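Local coordinates for protein 3,4-dihydroxybenzoate decarboxylase (Enterobacter cloacae, PDB 5NY5) that catalyses the decarboxylation of 3,4-dihydroxybenzoate and the reverse para-carboxylation of catechols, in a reaction that depends on a prenylated flavin, at residues N353-T358 and D406-D411; L395-L400 and T459-T464. All blocks are in the same frame, centred on the assembly; numbering follows the deposited sequence.

Two long-range contacts show how a mixed sheet within the C-terminal UbiD domain is assembled from crossing chain excursions. From the N terminus, the chain first lays down strand 351-356, an outermost strand of that sheet within the chain, then strand 365-370 and helix 380-391 before it enters strand 397-401. Segment 406-411, a beta turn running into helix 410-419, then closes the loop of contact 1 at the edge strand. Contact 2 is still open there; it closes at 459-464, where strand 455-462 pairs beside strand 397-401. The two loops therefore cross. Their contacts have centres about 12 Å apart, do not touch, and both reach the second subunit.

Contact 1 of 2, residues N353-T358 and D406-D411; sequences NVYAHT and DIFDSD
Ile407 begins the approach of the 406-409 turn to the edge strand by laying its CD1 methyl against Asn353 CB (3.8 Å) and Tyr355 CB. Its carbonyl serves a different part of the tyrosine: Ile407 O sits at the rim of the Tyr355 ring, near the ring plane and 3.1 Å from CD2. Phe408 follows and takes a face of that ring. With chi1 at -59°, its CG swings to the side of the backbone N, and CD1 comes to lie 3.6 Å above the plane of the Tyr355 ring, over its centre. The two rings meet obliquely, with planes 36° apart and centroids separated by 4.7 Å. His357 CA occupies the opposite face of the tyrosine. On the same phenylalanine, Asn353 ND2 comes to the ring edge, 4.0 Å from Phe408 CE2, its amide plane turned 74° from the ring. Phe408 O accepts a bond from a water 2.8 Å away, which reaches Tyr355 OH only weakly. Asp409 holds the N-cap position of helix 410-419, where its OD1 accepts a weak bond from Asp411 N, while OD2 forms a salt bridge with Arg50 of the second subunit. Ser410 OG lies at the edge of the His357 ring, 2.9 Å from NE2 in a hydrogen bond, although the position of this hydroxyl is less certain. Apolar cover on the tyrosine faces, a carbonyl at its electropositive rim, and a bond from Thr358 N to its hydroxyl together probably fix the rotation of the ring between the edge strand and the turn that leads into helix 410-419.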
ATOM      1  N   ASN A 353     -17.856  26.381   4.502  1.00 39.93           N
ATOM      2  CA  ASN A 353     -16.849  27.417   4.338  1.00 40.00           C
ATOM      3  C   ASN A 353     -15.580  26.755   3.827  1.00 39.33           C
ATOM      4  O   ASN A 353     -15.472  25.528   3.786  1.00 46.26           O
ATOM      5  CB  ASN A 353     -16.591  28.162   5.649  1.00 49.72           C
ATOM      6  CG  ASN A 353     -16.150  29.594   5.430  1.00 40.74           C
ATOM      7  OD1 ASN A 353     -15.684  29.956   4.349  1.00 40.79           O
ATOM      8  ND2 ASN A 353     -16.292  30.416   6.458  1.00 41.20           N
ATOM      9  N   VAL A 354     -14.618  27.585   3.443  1.00 39.42           N
ATOM     10  CA  VAL A 354     -13.338  27.108   2.935  1.00 38.90           C
ATOM     11  C   VAL A 354     -12.275  28.134   3.298  1.00 39.10           C
ATOM     12  O   VAL A 354     -12.515  29.341   3.242  1.00 39.73           O
ATOM     13  CB  VAL A 354     -13.397  26.842   1.412  1.00 38.92           C
ATOM     14  CG1 VAL A 354     -14.000  28.028   0.685  1.00 39.71           C
ATOM     15  CG2 VAL A 354     -12.016  26.521   0.856  1.00 38.51           C
ATOM     16  N   TYR A 355     -11.102  27.647   3.691  1.00 38.64           N
ATOM     17  CA  TYR A 355      -9.991  28.493   4.103  1.00 38.85           C
ATOM     18  C   TYR A 355      -8.763  28.100   3.299  1.00 38.52           C
ATOM     19  O   TYR A 355      -8.326  26.948   3.355  1.00 38.52           O
ATOM     20  CB  TYR A 355      -9.726  28.356   5.609  1.00 38.80           C
ATOM     21  CG  TYR A 355      -8.557  29.163   6.140  1.00 39.09           C
ATOM     22  CD1 TYR A 355      -8.099  30.295   5.479  1.00 39.57           C
ATOM     23  CD2 TYR A 355      -7.913  28.788   7.310  1.00 38.99           C
ATOM     24  CE1 TYR A 355      -7.034  31.024   5.964  1.00 39.92           C
ATOM     25  CE2 TYR A 355      -6.847  29.515   7.805  1.00 39.36           C
ATOM     26  CZ  TYR A 355      -6.413  30.632   7.128  1.00 39.81           C
ATOM     27  OH  TYR A 355      -5.352  31.357   7.614  1.00 40.26           O
ATOM     28  N   ALA A 356      -8.221  29.051   2.544  1.00 38.95           N
ATOM     29  CA  ALA A 356      -6.924  28.878   1.896  1.00 38.79           C
ATOM     30  C   ALA A 356      -5.871  29.195   2.946  1.00 38.86           C
ATOM     31  O   ALA A 356      -5.413  30.330   3.079  1.00 39.44           O
ATOM     32  CB  ALA A 356      -6.798  29.771   0.668  1.00 39.37           C
ATOM     33  N   HIS A 357      -5.486  28.164   3.698  1.00 38.34           N
ATOM     34  CA  HIS A 357      -4.739  28.354   4.933  1.00 38.48           C
ATOM     35  C   HIS A 357      -3.468  29.161   4.704  1.00 42.01           C
ATOM     36  O   HIS A 357      -2.788  29.011   3.685  1.00 42.25           O
ATOM     37  CB  HIS A 357      -4.396  27.000   5.548  1.00 37.92           C
ATOM     38  CG  HIS A 357      -4.073  27.066   7.006  1.00 38.14           C
ATOM     39  ND1 HIS A 357      -2.934  27.670   7.489  1.00 38.55           N
ATOM     40  CD2 HIS A 357      -4.743  26.606   8.088  1.00 38.12           C
ATOM     41  CE1 HIS A 357      -2.915  27.580   8.806  1.00 38.78           C
ATOM     42  NE2 HIS A 357      -4.001  26.939   9.194  1.00 38.53           N
ATOM     43  N   THR A 358      -3.154  30.028   5.669  1.00 41.97           N
ATOM     44  CA  THR A 358      -1.990  30.895   5.556  1.00 39.98           C
ATOM     45  C   THR A 358      -0.684  30.116   5.591  1.00 39.72           C
ATOM     46  O   THR A 358       0.341  30.627   5.129  1.00 40.11           O
ATOM     47  CB  THR A 358      -2.012  31.947   6.671  1.00 40.68           C
ATOM     48  OG1 THR A 358      -0.895  32.832   6.524  1.00 41.32           O
ATOM     49  CG2 THR A 358      -1.947  31.285   8.033  1.00 40.53           C
ATOM     50  N   ASP A 406     -13.558  24.878  13.911  1.00 40.94           N
ATOM     51  CA  ASP A 406     -13.171  26.224  13.491  1.00 41.70           C
ATOM     52  C   ASP A 406     -12.019  26.109  12.503  1.00 41.16           C
ATOM     53  O   ASP A 406     -10.871  25.887  12.891  1.00 43.73           O
ATOM     54  CB  ASP A 406     -12.786  27.066  14.702  1.00 43.98           C
ATOM     55  CG  ASP A 406     -12.511  28.517  14.346  1.00 45.37           C
ATOM     56  OD1 ASP A 406     -13.002  28.980  13.299  1.00 44.91           O
ATOM     57  OD2 ASP A 406     -11.807  29.198  15.120  1.00 51.02           O
ATOM     58  N   ILE A 407     -12.317  26.278  11.214  1.00 39.28           N
ATOM     59  CA  ILE A 407     -11.320  26.039  10.175  1.00 38.77           C
ATOM     60  C   ILE A 407     -10.230  27.094  10.129  1.00 39.00           C
ATOM     61  O   ILE A 407      -9.234  26.906   9.424  1.00 47.09           O
ATOM     62  CB  ILE A 407     -11.981  25.937   8.787  1.00 38.54           C
ATOM     63  CG1 ILE A 407     -12.593  27.276   8.376  1.00 39.09           C
ATOM     64  CG2 ILE A 407     -13.037  24.863   8.793  1.00 38.37           C
ATOM     65  CD1 ILE A 407     -13.172  27.267   6.976  1.00 39.03           C
ATOM     66  N   PHE A 408     -10.388  28.200  10.851  1.00 40.56           N
ATOM     67  CA  PHE A 408      -9.356  29.223  10.936  1.00 41.21           C
ATOM     68  C   PHE A 408      -8.467  29.050  12.158  1.00 43.58           C
ATOM     69  O   PHE A 408      -7.499  29.800  12.317  1.00 43.10           O
ATOM     70  CB  PHE A 408      -9.992  30.616  10.939  1.00 41.41           C
ATOM     71  CG  PHE A 408     -10.814  30.901   9.719  1.00 41.09           C
ATOM     72  CD1 PHE A 408     -10.221  31.402   8.573  1.00 41.10           C
ATOM     73  CD2 PHE A 408     -12.175  30.653   9.709  1.00 42.05           C
ATOM     74  CE1 PHE A 408     -10.969  31.654   7.444  1.00 41.25           C
ATOM     75  CE2 PHE A 408     -12.929  30.905   8.582  1.00 41.67           C
ATOM     76  CZ  PHE A 408     -12.324  31.406   7.448  1.00 41.38           C
ATOM     77  N   ASP A 409      -8.766  28.075  13.011  1.00 40.23           N
ATOM     78  CA  ASP A 409      -8.017  27.804  14.232  1.00 41.16           C
ATOM     79  C   ASP A 409      -7.160  26.565  13.992  1.00 40.15           C
ATOM     80  O   ASP A 409      -7.676  25.442  13.972  1.00 39.59           O
ATOM     81  CB  ASP A 409      -8.977  27.606  15.405  1.00 40.89           C
ATOM     82  CG  ASP A 409      -8.274  27.547  16.742  1.00 41.48           C
ATOM     83  OD1 ASP A 409      -7.056  27.288  16.777  1.00 47.05           O
ATOM     84  OD2 ASP A 409      -8.953  27.753  17.767  1.00 42.10           O
ATOM     85  N   SER A 410      -5.850  26.770  13.822  1.00 39.89           N
ATOM     86  CA  SER A 410      -4.964  25.658  13.499  1.00 39.40           C
ATOM     87  C   SER A 410      -4.915  24.623  14.615  1.00 39.54           C
ATOM     88  O   SER A 410      -4.730  23.432  14.344  1.00 39.59           O
ATOM     89  CB  SER A 410      -3.561  26.171  13.196  1.00 39.55           C
ATOM     90  OG  SER A 410      -3.566  26.986  12.044  1.00 39.42           O
ATOM     91  N   ASP A 411      -5.063  25.050  15.870  1.00 40.27           N
ATOM     92  CA  ASP A 411      -5.213  24.086  16.955  1.00 40.55           C
ATOM     93  C   ASP A 411      -6.425  23.196  16.717  1.00 40.14           C
ATOM     94  O   ASP A 411      -6.351  21.970  16.857  1.00 39.93           O
ATOM     95  CB  ASP A 411      -5.336  24.805  18.301  1.00 41.52           C
ATOM     96  CG  ASP A 411      -4.013  25.345  18.807  1.00 42.09           C
ATOM     97  OD1 ASP A 411      -2.968  25.048  18.198  1.00 41.76           O
ATOM     98  OD2 ASP A 411      -4.018  26.063  19.826  1.00 54.04           O
TER
HETATM   99  O   HOH W   1      -5.663  31.474  11.061  1.00 33.94           O

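Contact 2 of 2, residues L395-L400 and T459-T464; sequences LKNIIL and TIFDCT
Strands 397-400 and 459-462 run side by side as a parallel beta ladder, their axes 4.7 Å apart at closest approach and only 10° apart in direction. They are neighbours in the mixed sheet of the UbiD C-terminal family region, with Asn397 level with Thr459, and Leu400 with Asp462. Carbonyls and amides interleave in the usual parallel pattern: Ile398 N donates to Thr459 O, Phe461 N to Ile398 O at 2.8 Å, and Leu400 N to Phe461 O at 2.9 Å. Beyond the ladder, Cys463 N still reaches Leu400 O, but the bond is more bent, with an N-H...O angle of 132°. At the other end, Thr459 N is shared: Asn397 OD1 accepts it at 3.2 Å, in the carbonyl plane of the side-chain amide, while Lys396 O takes a weak second bond.

On the face bearing Asn397, Ile399, Thr459 and Phe461, the asparagine and threonine side chains lie alongside one another. Ile399 CG1 packs 4.0 Å from Phe461 CB, and Thr459 CG2 lies over one face of the Phe461 ring, offset toward its rim. Helix 410-419 closes on Ile399 from this side, and Phe461 meets its counterpart Phe461 of the second subunit. The other face carries Ile398, Ile460, Leu400 and Asp462 and is packed by helix 380-391. There Leu400 CD1 touches Ile460 CG2 and also Asp462 OD2. Leu400 CB rests 3.6 Å from Thr464 CG2; with chi1 at 69°, Thr464 OG1 sits between the backbone N and the carbonyl carbon, which places the methyl anti to the carbonyl carbon and against the leucine. Asp462 OD2 completes an Asx turn by accepting Thr464 N from above the carboxylate plane; its syn lone pair receives the hydroxyl Thr464 OG1 at 2.7 Å.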
ATOM      1  N   LEU A 395      -3.109  23.778  -5.550  1.00 37.75           N
ATOM      2  CA  LEU A 395      -3.295  23.180  -4.240  1.00 37.53           C
ATOM      3  C   LEU A 395      -2.489  21.892  -4.126  1.00 39.09           C
ATOM      4  O   LEU A 395      -2.290  21.169  -5.104  1.00 40.99           O
ATOM      5  CB  LEU A 395      -4.770  22.882  -3.991  1.00 39.25           C
ATOM      6  CG  LEU A 395      -5.630  24.023  -3.462  1.00 38.55           C
ATOM      7  CD1 LEU A 395      -7.095  23.710  -3.677  1.00 39.18           C
ATOM      8  CD2 LEU A 395      -5.337  24.233  -1.988  1.00 41.79           C
ATOM      9  N   LYS A 396      -2.023  21.609  -2.913  1.00 36.07           N
ATOM     10  CA  LYS A 396      -1.283  20.388  -2.631  1.00 35.62           C
ATOM     11  C   LYS A 396      -2.033  19.450  -1.699  1.00 35.18           C
ATOM     12  O   LYS A 396      -2.167  18.264  -1.998  1.00 41.24           O
ATOM     13  CB  LYS A 396       0.091  20.725  -2.034  1.00 35.75           C
ATOM     14  CG  LYS A 396       0.989  19.521  -1.832  1.00 35.41           C
ATOM     15  CD  LYS A 396       2.363  19.945  -1.387  1.00 35.69           C
ATOM     16  CE  LYS A 396       3.263  18.758  -1.123  1.00 35.45           C
ATOM     17  NZ  LYS A 396       4.566  19.192  -0.563  1.00 35.82           N
ATOM     18  N   ASN A 397      -2.536  19.950  -0.576  1.00 37.93           N
ATOM     19  CA  ASN A 397      -3.223  19.114   0.394  1.00 34.93           C
ATOM     20  C   ASN A 397      -4.591  19.696   0.715  1.00 35.11           C
ATOM     21  O   ASN A 397      -4.803  20.909   0.649  1.00 35.48           O
ATOM     22  CB  ASN A 397      -2.404  18.964   1.678  1.00 35.16           C
ATOM     23  CG  ASN A 397      -1.101  18.231   1.450  1.00 34.77           C
ATOM     24  OD1 ASN A 397      -1.043  17.277   0.678  1.00 48.50           O
ATOM     25  ND2 ASN A 397      -0.046  18.678   2.114  1.00 35.00           N
ATOM     26  N   ILE A 398      -5.519  18.808   1.056  1.00 35.91           N
ATOM     27  CA  ILE A 398      -6.864  19.174   1.474  1.00 35.62           C
ATOM     28  C   ILE A 398      -7.131  18.526   2.823  1.00 35.41           C
ATOM     29  O   ILE A 398      -6.776  17.365   3.043  1.00 37.47           O
ATOM     30  CB  ILE A 398      -7.926  18.730   0.445  1.00 35.91           C
ATOM     31  CG1 ILE A 398      -7.668  19.380  -0.914  1.00 35.96           C
ATOM     32  CG2 ILE A 398      -9.323  19.053   0.941  1.00 36.15           C
ATOM     33  CD1 ILE A 398      -7.762  20.877  -0.895  1.00 43.72           C
ATOM     34  N   ILE A 399      -7.754  19.276   3.726  1.00 35.28           N
ATOM     35  CA  ILE A 399      -8.243  18.738   4.985  1.00 35.33           C
ATOM     36  C   ILE A 399      -9.743  18.976   5.043  1.00 35.59           C
ATOM     37  O   ILE A 399     -10.204  20.105   4.849  1.00 35.91           O
ATOM     38  CB  ILE A 399      -7.530  19.370   6.192  1.00 35.57           C
ATOM     39  CG1 ILE A 399      -6.043  19.019   6.158  1.00 35.38           C
ATOM     40  CG2 ILE A 399      -8.151  18.885   7.483  1.00 35.76           C
ATOM     41  CD1 ILE A 399      -5.231  19.660   7.245  1.00 35.72           C
ATOM     42  N   LEU A 400     -10.498  17.911   5.290  1.00 35.53           N
ATOM     43  CA  LEU A 400     -11.947  17.965   5.413  1.00 39.77           C
ATOM     44  C   LEU A 400     -12.335  17.896   6.883  1.00 36.13           C
ATOM     45  O   LEU A 400     -11.904  16.989   7.596  1.00 43.87           O
ATOM     46  CB  LEU A 400     -12.593  16.807   4.650  1.00 37.76           C
ATOM     47  CG  LEU A 400     -12.242  16.626   3.174  1.00 37.34           C
ATOM     48  CD1 LEU A 400     -12.570  15.216   2.726  1.00 35.36           C
ATOM     49  CD2 LEU A 400     -12.994  17.634   2.330  1.00 35.86           C
ATOM     50  N   THR A 459      -2.482  15.068  -1.180  1.00 34.06           N
ATOM     51  CA  THR A 459      -3.038  14.243  -0.119  1.00 33.89           C
ATOM     52  C   THR A 459      -4.348  14.835   0.373  1.00 34.02           C
ATOM     53  O   THR A 459      -4.442  16.042   0.611  1.00 34.23           O
ATOM     54  CB  THR A 459      -2.047  14.109   1.043  1.00 33.89           C
ATOM     55  OG1 THR A 459      -0.781  13.669   0.539  1.00 33.86           O
ATOM     56  CG2 THR A 459      -2.548  13.098   2.054  1.00 33.82           C
ATOM     57  N   ILE A 460      -5.348  13.979   0.531  1.00 43.18           N
ATOM     58  CA  ILE A 460      -6.642  14.357   1.080  1.00 34.12           C
ATOM     59  C   ILE A 460      -6.740  13.750   2.473  1.00 34.11           C
ATOM     60  O   ILE A 460      -6.788  12.523   2.625  1.00 34.01           O
ATOM     61  CB  ILE A 460      -7.797  13.891   0.184  1.00 34.21           C
ATOM     62  CG1 ILE A 460      -7.651  14.474  -1.221  1.00 35.01           C
ATOM     63  CG2 ILE A 460      -9.129  14.279   0.791  1.00 34.47           C
ATOM     64  CD1 ILE A 460      -8.688  13.971  -2.219  1.00 34.55           C
ATOM     65  N   PHE A 461      -6.761  14.600   3.492  1.00 34.30           N
ATOM     66  CA  PHE A 461      -6.981  14.174   4.870  1.00 34.45           C
ATOM     67  C   PHE A 461      -8.466  14.317   5.172  1.00 34.68           C
ATOM     68  O   PHE A 461      -8.977  15.436   5.274  1.00 34.89           O
ATOM     69  CB  PHE A 461      -6.147  15.004   5.843  1.00 34.64           C
ATOM     70  CG  PHE A 461      -4.666  14.870   5.653  1.00 34.53           C
ATOM     71  CD1 PHE A 461      -3.935  13.954   6.393  1.00 34.58           C
ATOM     72  CD2 PHE A 461      -3.997  15.674   4.751  1.00 34.47           C
ATOM     73  CE1 PHE A 461      -2.569  13.838   6.224  1.00 34.55           C
ATOM     74  CE2 PHE A 461      -2.631  15.562   4.579  1.00 34.44           C
ATOM     75  CZ  PHE A 461      -1.918  14.642   5.317  1.00 34.48           C
ATOM     76  N   ASP A 462      -9.159  13.191   5.310  1.00 34.71           N
ATOM     77  CA  ASP A 462     -10.587  13.200   5.620  1.00 35.01           C
ATOM     78  C   ASP A 462     -10.748  13.118   7.132  1.00 35.33           C
ATOM     79  O   ASP A 462     -10.682  12.038   7.721  1.00 35.43           O
ATOM     80  CB  ASP A 462     -11.308  12.057   4.917  1.00 34.99           C
ATOM     81  CG  ASP A 462     -12.786  12.004   5.257  1.00 35.40           C
ATOM     82  OD1 ASP A 462     -13.393  10.929   5.086  1.00 35.53           O
ATOM     83  OD2 ASP A 462     -13.343  13.032   5.700  1.00 50.77           O
ATOM     84  N   CYS A 463     -10.971  14.269   7.764  1.00 35.59           N
ATOM     85  CA  CYS A 463     -11.174  14.343   9.202  1.00 36.02           C
ATOM     86  C   CYS A 463     -12.631  14.568   9.567  1.00 36.44           C
ATOM     87  O   CYS A 463     -12.918  15.077  10.653  1.00 36.88           O
ATOM     88  CB  CYS A 463     -10.306  15.443   9.805  1.00 36.14           C
ATOM     89  SG  CYS A 463      -8.576  15.263   9.406  1.00 35.77           S
ATOM     90  N   THR A 464     -13.550  14.214   8.677  1.00 36.39           N
ATOM     91  CA  THR A 464     -14.970  14.298   8.967  1.00 36.87           C
ATOM     92  C   THR A 464     -15.431  13.010   9.633  1.00 37.15           C
ATOM     93  O   THR A 464     -14.913  11.927   9.360  1.00 36.91           O
ATOM     94  CB  THR A 464     -15.783  14.554   7.694  1.00 36.84           C
ATOM     95  OG1 THR A 464     -15.749  13.396   6.850  1.00 36.60           O
ATOM     96  CG2 THR A 464     -15.211  15.733   6.935  1.00 36.61           C
TER
HETATM   97  O   HOH W   2       1.216  14.825  -0.334  1.00 36.80           O